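PDB 6WPX: BlEst2 from Bacillus licheniformis, which probably hydrolyses ester bonds as a lipase or esterase, and is held back in its propeptide form by an autoinhibitory C-terminal domain. Local coordinates for residues 89-102 with 120-134. Numbering follows the deposited sequence.
Sequences KDMQDNGAMLAAKL and KGGIDSQSALIHHNA
The backbone oxygen of Met91 is gripped from both faces of its carbonyl plane: Gly95 N bonds it within helix 91-102, and Ser127 OG of helix 121-131 reaches it at 2.8 Å from the other face. The serine hydroxyl, turned away from its own backbone N (chi1 171°), thus ties the helices together beside Gly95, where a CB would collide with that same OG. This is the small-residue principle of close helix packing: the axes pass 7.3 Å apart at a crossing angle of -64°, and Gly95 CA and Ala128 CA, 3.9 Å apart, each direct a CH at a carbonyl oxygen of the other helix.

At one end, Lys120 runs out extended and bends only at its last torsion, bringing NZ 2.8 Å from Lys89 O and into a salt bridge with the syn lone pair of Asp124 OD1. Asp124 OD2, the other carboxylate oxygen, takes Asn94 ND2 at 2.9 Å from above its plane, amide and carboxylate standing 84° apart; the amide also bonds His86 O.

Just past the C-terminal end of helix 121-131, the His132 ring lies with one face over the Ala96 backbone N, Ala96 CB makes a CH-pi contact with it, and ND1 bonds Ser127 O. Without the imidazole, as with an alanine here, the Gly95-Ala96 backbone would probably lose the ring packed over it, and Ser127 O its side-chain donor. Leu98 CD2 packs 3.9 Å from Ala128 CB, and farther along helix 91-102 Leu102 CD1 meets Ala134 CB.

Packed on strand 113-118 through Leu102, Ser125 and Leu129 in this alpha/beta-hydrolase-like domain, the two helices join through a glycine-alanine crossing with polar links beside it; the buried Lys120 ammonium, held by a carboxylate and a carbonyl, is likely to stay charged.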
loop_
_atom_site.group_PDB
_atom_site.type_symbol
_atom_site.label_atom_id
_atom_site.label_comp_id
_atom_site.label_asym_id
_atom_site.label_seq_id
_atom_site.Cartn_x
_atom_site.Cartn_y
_atom_site.Cartn_z
ATOM N N LYS A 89 -14.694 -3.690 3.405
ATOM C CA LYS A 89 -14.698 -5.159 3.620
ATOM C C LYS A 89 -13.572 -5.827 2.840
ATOM O O LYS A 89 -13.058 -5.222 1.919
ATOM C CB LYS A 89 -16.060 -5.791 3.346
ATOM C CG LYS A 89 -17.223 -5.142 4.077
ATOM C CD LYS A 89 -17.218 -5.398 5.555
ATOM C CE LYS A 89 -18.496 -4.962 6.231
ATOM N NZ LYS A 89 -19.605 -5.916 5.975
ATOM N N ASP A 90 -13.289 -7.084 3.153
ATOM C CA ASP A 90 -12.200 -7.848 2.498
ATOM C C ASP A 90 -12.572 -8.339 1.081
ATOM O O ASP A 90 -13.673 -8.148 0.662
ATOM C CB ASP A 90 -11.596 -8.898 3.432
ATOM C CG ASP A 90 -12.433 -10.154 3.637
ATOM O OD1 ASP A 90 -13.395 -10.320 2.920
ATOM O OD2 ASP A 90 -12.070 -10.965 4.476
ATOM N N MET A 91 -11.613 -8.986 0.419
ATOM C CA MET A 91 -11.764 -9.492 -0.966
ATOM C C MET A 91 -12.746 -10.671 -0.987
ATOM O O MET A 91 -13.289 -10.945 -2.044
ATOM C CB MET A 91 -10.423 -9.867 -1.602
ATOM C CG MET A 91 -9.781 -11.121 -1.094
ATOM S SD MET A 91 -8.950 -10.986 0.487
ATOM C CE MET A 91 -7.408 -10.227 0.004
ATOM N N GLN A 92 -12.946 -11.325 0.165
ATOM C CA GLN A 92 -13.887 -12.439 0.230
ATOM C C GLN A 92 -15.332 -11.913 0.141
ATOM O O GLN A 92 -16.091 -12.369 -0.703
ATOM C CB GLN A 92 -13.659 -13.294 1.494
ATOM C CG GLN A 92 -14.583 -14.524 1.563
ATOM C CD GLN A 92 -14.206 -15.528 2.633
ATOM O OE1 GLN A 92 -13.808 -15.189 3.752
ATOM N NE2 GLN A 92 -14.369 -16.799 2.322
ATOM N N ASP A 93 -15.691 -10.939 0.992
ATOM C CA ASP A 93 -17.034 -10.341 0.990
ATOM C C ASP A 93 -17.249 -9.578 -0.293
ATOM O O ASP A 93 -18.324 -9.678 -0.889
ATOM C CB ASP A 93 -17.229 -9.410 2.181
ATOM C CG ASP A 93 -17.206 -10.123 3.520
ATOM O OD1 ASP A 93 -17.571 -11.322 3.567
ATOM O OD2 ASP A 93 -16.882 -9.480 4.514
ATOM N N ASN A 94 -16.230 -8.842 -0.738
ATOM C CA ASN A 94 -16.328 -8.104 -1.997
ATOM C C ASN A 94 -16.376 -9.018 -3.207
ATOM O O ASN A 94 -17.157 -8.770 -4.113
ATOM C CB ASN A 94 -15.255 -7.041 -2.111
ATOM C CG ASN A 94 -15.697 -5.760 -1.460
ATOM O OD1 ASN A 94 -16.795 -5.680 -0.904
ATOM N ND2 ASN A 94 -14.890 -4.723 -1.547
ATOM N N GLY A 95 -15.603 -10.096 -3.179
ATOM C CA GLY A 95 -15.599 -11.119 -4.218
ATOM C C GLY A 95 -16.945 -11.810 -4.307
ATOM O O GLY A 95 -17.468 -11.983 -5.409
ATOM N N ALA A 96 -17.552 -12.176 -3.147
ATOM C CA ALA A 96 -18.877 -12.824 -3.155
ATOM C C ALA A 96 -19.955 -11.883 -3.729
ATOM O O ALA A 96 -20.730 -12.305 -4.575
ATOM C CB ALA A 96 -19.257 -13.296 -1.758
ATOM N N MET A 97 -19.946 -10.624 -3.319
ATOM C CA MET A 97 -20.900 -9.614 -3.806
ATOM C C MET A 97 -20.668 -9.341 -5.302
ATOM O O MET A 97 -21.627 -9.367 -6.048
ATOM C CB MET A 97 -20.752 -8.313 -3.025
ATOM C CG MET A 97 -21.584 -7.200 -3.550
ATOM S SD MET A 97 -21.413 -5.705 -2.639
ATOM C CE MET A 97 -22.372 -6.093 -1.185
ATOM N N LEU A 98 -19.427 -9.077 -5.703
ATOM C CA LEU A 98 -19.139 -8.810 -7.114
ATOM C C LEU A 98 -19.583 -9.985 -7.977
ATOM O O LEU A 98 -20.250 -9.762 -8.980
ATOM C CB LEU A 98 -17.652 -8.484 -7.314
ATOM C CG LEU A 98 -17.175 -8.147 -8.746
ATOM C CD1 LEU A 98 -17.943 -6.937 -9.355
ATOM C CD2 LEU A 98 -15.690 -7.852 -8.732
ATOM N N ALA A 99 -19.282 -11.232 -7.553
ATOM C CA ALA A 99 -19.682 -12.440 -8.280
ATOM C C ALA A 99 -21.199 -12.528 -8.448
ATOM O O ALA A 99 -21.671 -12.851 -9.544
ATOM C CB ALA A 99 -19.168 -13.673 -7.567
ATOM N N ALA A 100 -21.959 -12.220 -7.370
ATOM C CA ALA A 100 -23.426 -12.240 -7.377
ATOM C C ALA A 100 -23.979 -11.195 -8.355
ATOM O O ALA A 100 -24.861 -11.521 -9.151
ATOM C CB ALA A 100 -23.961 -11.995 -5.975
ATOM N N LYS A 101 -23.406 -9.970 -8.359
ATOM C CA LYS A 101 -23.871 -8.901 -9.250
ATOM C C LYS A 101 -23.423 -9.098 -10.672
ATOM O O LYS A 101 -24.145 -8.692 -11.572
ATOM C CB LYS A 101 -23.503 -7.495 -8.727
ATOM C CG LYS A 101 -23.907 -7.208 -7.261
ATOM C CD LYS A 101 -25.422 -7.302 -7.008
ATOM C CE LYS A 101 -25.770 -7.136 -5.544
ATOM N NZ LYS A 101 -27.237 -7.111 -5.371
ATOM N N LEU A 102 -22.260 -9.756 -10.899
ATOM C CA LEU A 102 -21.777 -10.034 -12.258
ATOM C C LEU A 102 -22.750 -10.955 -12.992
ATOM O O LEU A 102 -22.922 -10.817 -14.191
ATOM C CB LEU A 102 -20.348 -10.590 -12.280
ATOM C CG LEU A 102 -19.225 -9.584 -11.979
ATOM C CD1 LEU A 102 -17.905 -10.318 -11.767
ATOM C CD2 LEU A 102 -19.090 -8.550 -13.090
ATOM N N LYS A 120 -7.661 -1.994 -4.696
ATOM C CA LYS A 120 -8.186 -3.219 -4.115
ATOM C C LYS A 120 -9.271 -3.902 -4.989
ATOM O O LYS A 120 -9.479 -5.113 -4.875
ATOM C CB LYS A 120 -8.710 -2.944 -2.693
ATOM C CG LYS A 120 -9.249 -4.199 -2.018
ATOM C CD LYS A 120 -9.669 -3.964 -0.552
ATOM C CE LYS A 120 -10.466 -5.158 -0.081
ATOM N NZ LYS A 120 -11.844 -5.093 -0.622
ATOM N N GLY A 121 -9.968 -3.120 -5.820
ATOM C CA GLY A 121 -10.969 -3.661 -6.734
ATOM C C GLY A 121 -10.418 -4.773 -7.619
ATOM O O GLY A 121 -11.168 -5.659 -7.988
ATOM N N GLY A 122 -9.118 -4.735 -7.951
ATOM C CA GLY A 122 -8.472 -5.771 -8.770
ATOM C C GLY A 122 -8.372 -7.098 -8.038
ATOM O O GLY A 122 -8.417 -8.161 -8.664
ATOM N N ILE A 123 -8.230 -7.041 -6.701
ATOM C CA ILE A 123 -8.155 -8.207 -5.802
ATOM C C ILE A 123 -9.568 -8.766 -5.618
ATOM O O ILE A 123 -9.749 -9.977 -5.735
ATOM C CB ILE A 123 -7.485 -7.900 -4.434
ATOM C CG1 ILE A 123 -6.078 -7.253 -4.600
ATOM C CG2 ILE A 123 -7.403 -9.177 -3.568
ATOM C CD1 ILE A 123 -5.610 -6.595 -3.234
ATOM N N ASP A 124 -10.566 -7.884 -5.347
ATOM C CA ASP A 124 -11.981 -8.287 -5.213
ATOM C C ASP A 124 -12.406 -8.986 -6.514
ATOM O O ASP A 124 -13.171 -9.948 -6.492
ATOM C CB ASP A 124 -12.882 -7.051 -5.010
ATOM C CG ASP A 124 -12.586 -6.199 -3.795
ATOM O OD1 ASP A 124 -11.922 -6.709 -2.850
ATOM O OD2 ASP A 124 -13.090 -5.058 -3.742
ATOM N N SER A 125 -11.908 -8.472 -7.648
ATOM C CA SER A 125 -12.199 -9.017 -8.972
ATOM C C SER A 125 -11.730 -10.440 -9.107
ATOM O O SER A 125 -12.511 -11.291 -9.538
ATOM C CB SER A 125 -11.603 -8.141 -10.068
ATOM O OG SER A 125 -12.332 -6.928 -10.080
ATOM N N GLN A 126 -10.476 -10.713 -8.714
ATOM C CA GLN A 126 -9.906 -12.065 -8.783
ATOM C C GLN A 126 -10.626 -12.987 -7.880
ATOM O O GLN A 126 -10.867 -14.122 -8.263
ATOM C CB GLN A 126 -8.433 -12.086 -8.408
ATOM C CG GLN A 126 -7.513 -11.939 -9.568
ATOM C CD GLN A 126 -6.196 -12.613 -9.273
ATOM O OE1 GLN A 126 -5.614 -12.424 -8.205
ATOM N NE2 GLN A 126 -5.678 -13.375 -10.223
ATOM N N SER A 127 -10.950 -12.519 -6.669
ATOM C CA SER A 127 -11.699 -13.313 -5.708
ATOM C C SER A 127 -13.051 -13.694 -6.316
ATOM O O SER A 127 -13.424 -14.862 -6.243
ATOM C CB SER A 127 -11.898 -12.536 -4.415
ATOM O OG SER A 127 -12.793 -13.241 -3.577
ATOM N N ALA A 128 -13.776 -12.719 -6.922
ATOM C CA ALA A 128 -15.069 -12.981 -7.560
ATOM C C ALA A 128 -14.915 -14.075 -8.599
ATOM O O ALA A 128 -15.643 -15.060 -8.549
ATOM C CB ALA A 128 -15.609 -11.716 -8.232
ATOM N N LEU A 129 -13.933 -13.952 -9.485
ATOM C CA LEU A 129 -13.756 -14.925 -10.567
ATOM C C LEU A 129 -13.257 -16.289 -10.139
ATOM O O LEU A 129 -13.795 -17.296 -10.583
ATOM C CB LEU A 129 -12.832 -14.338 -11.632
ATOM C CG LEU A 129 -13.537 -13.561 -12.744
ATOM C CD1 LEU A 129 -14.145 -12.296 -12.245
ATOM C CD2 LEU A 129 -12.578 -13.208 -13.806
ATOM N N ILE A 130 -12.203 -16.319 -9.312
ATOM C CA ILE A 130 -11.566 -17.567 -8.922
ATOM C C ILE A 130 -12.265 -18.262 -7.743
ATOM O O ILE A 130 -12.602 -19.431 -7.850
ATOM C CB ILE A 130 -10.053 -17.300 -8.679
ATOM C CG1 ILE A 130 -9.358 -16.964 -10.039
ATOM C CG2 ILE A 130 -9.379 -18.484 -7.934
ATOM C CD1 ILE A 130 -8.018 -16.276 -9.991
ATOM N N HIS A 131 -12.468 -17.565 -6.636
ATOM C CA HIS A 131 -13.042 -18.153 -5.429
ATOM C C HIS A 131 -14.581 -18.094 -5.381
ATOM O O HIS A 131 -15.186 -18.788 -4.565
ATOM C CB HIS A 131 -12.396 -17.527 -4.184
ATOM C CG HIS A 131 -10.900 -17.646 -4.188
ATOM N ND1 HIS A 131 -10.271 -18.878 -4.122
ATOM C CD2 HIS A 131 -9.956 -16.683 -4.279
ATOM C CE1 HIS A 131 -8.975 -18.628 -4.134
ATOM N NE2 HIS A 131 -8.734 -17.323 -4.229
ATOM N N HIS A 132 -15.220 -17.311 -6.270
ATOM C CA HIS A 132 -16.690 -17.230 -6.277
ATOM C C HIS A 132 -17.260 -17.529 -7.639
ATOM O O HIS A 132 -18.385 -17.139 -7.946
ATOM C CB HIS A 132 -17.182 -15.891 -5.701
ATOM C CG HIS A 132 -16.783 -15.721 -4.278
ATOM N ND1 HIS A 132 -15.585 -15.119 -3.938
ATOM C CD2 HIS A 132 -17.384 -16.168 -3.156
ATOM C CE1 HIS A 132 -15.513 -15.198 -2.619
ATOM N NE2 HIS A 132 -16.582 -15.800 -2.109
ATOM N N ASN A 133 -16.455 -18.203 -8.475
ATOM C CA ASN A 133 -16.805 -18.718 -9.812
ATOM C C ASN A 133 -17.453 -17.704 -10.780
ATOM O O ASN A 133 -18.243 -18.104 -11.643
ATOM C CB ASN A 133 -17.706 -19.961 -9.654
ATOM C CG ASN A 133 -17.133 -20.973 -8.703
ATOM O OD1 ASN A 133 -16.037 -21.495 -8.911
ATOM N ND2 ASN A 133 -17.822 -21.210 -7.603
ATOM N N ALA A 134 -17.109 -16.401 -10.649
ATOM C CA ALA A 134 -17.636 -15.373 -11.561
ATOM C C ALA A 134 -16.992 -15.419 -12.956
ATOM O O ALA A 134 -17.434 -14.686 -13.847
ATOM C CB ALA A 134 -17.485 -13.985 -10.960
#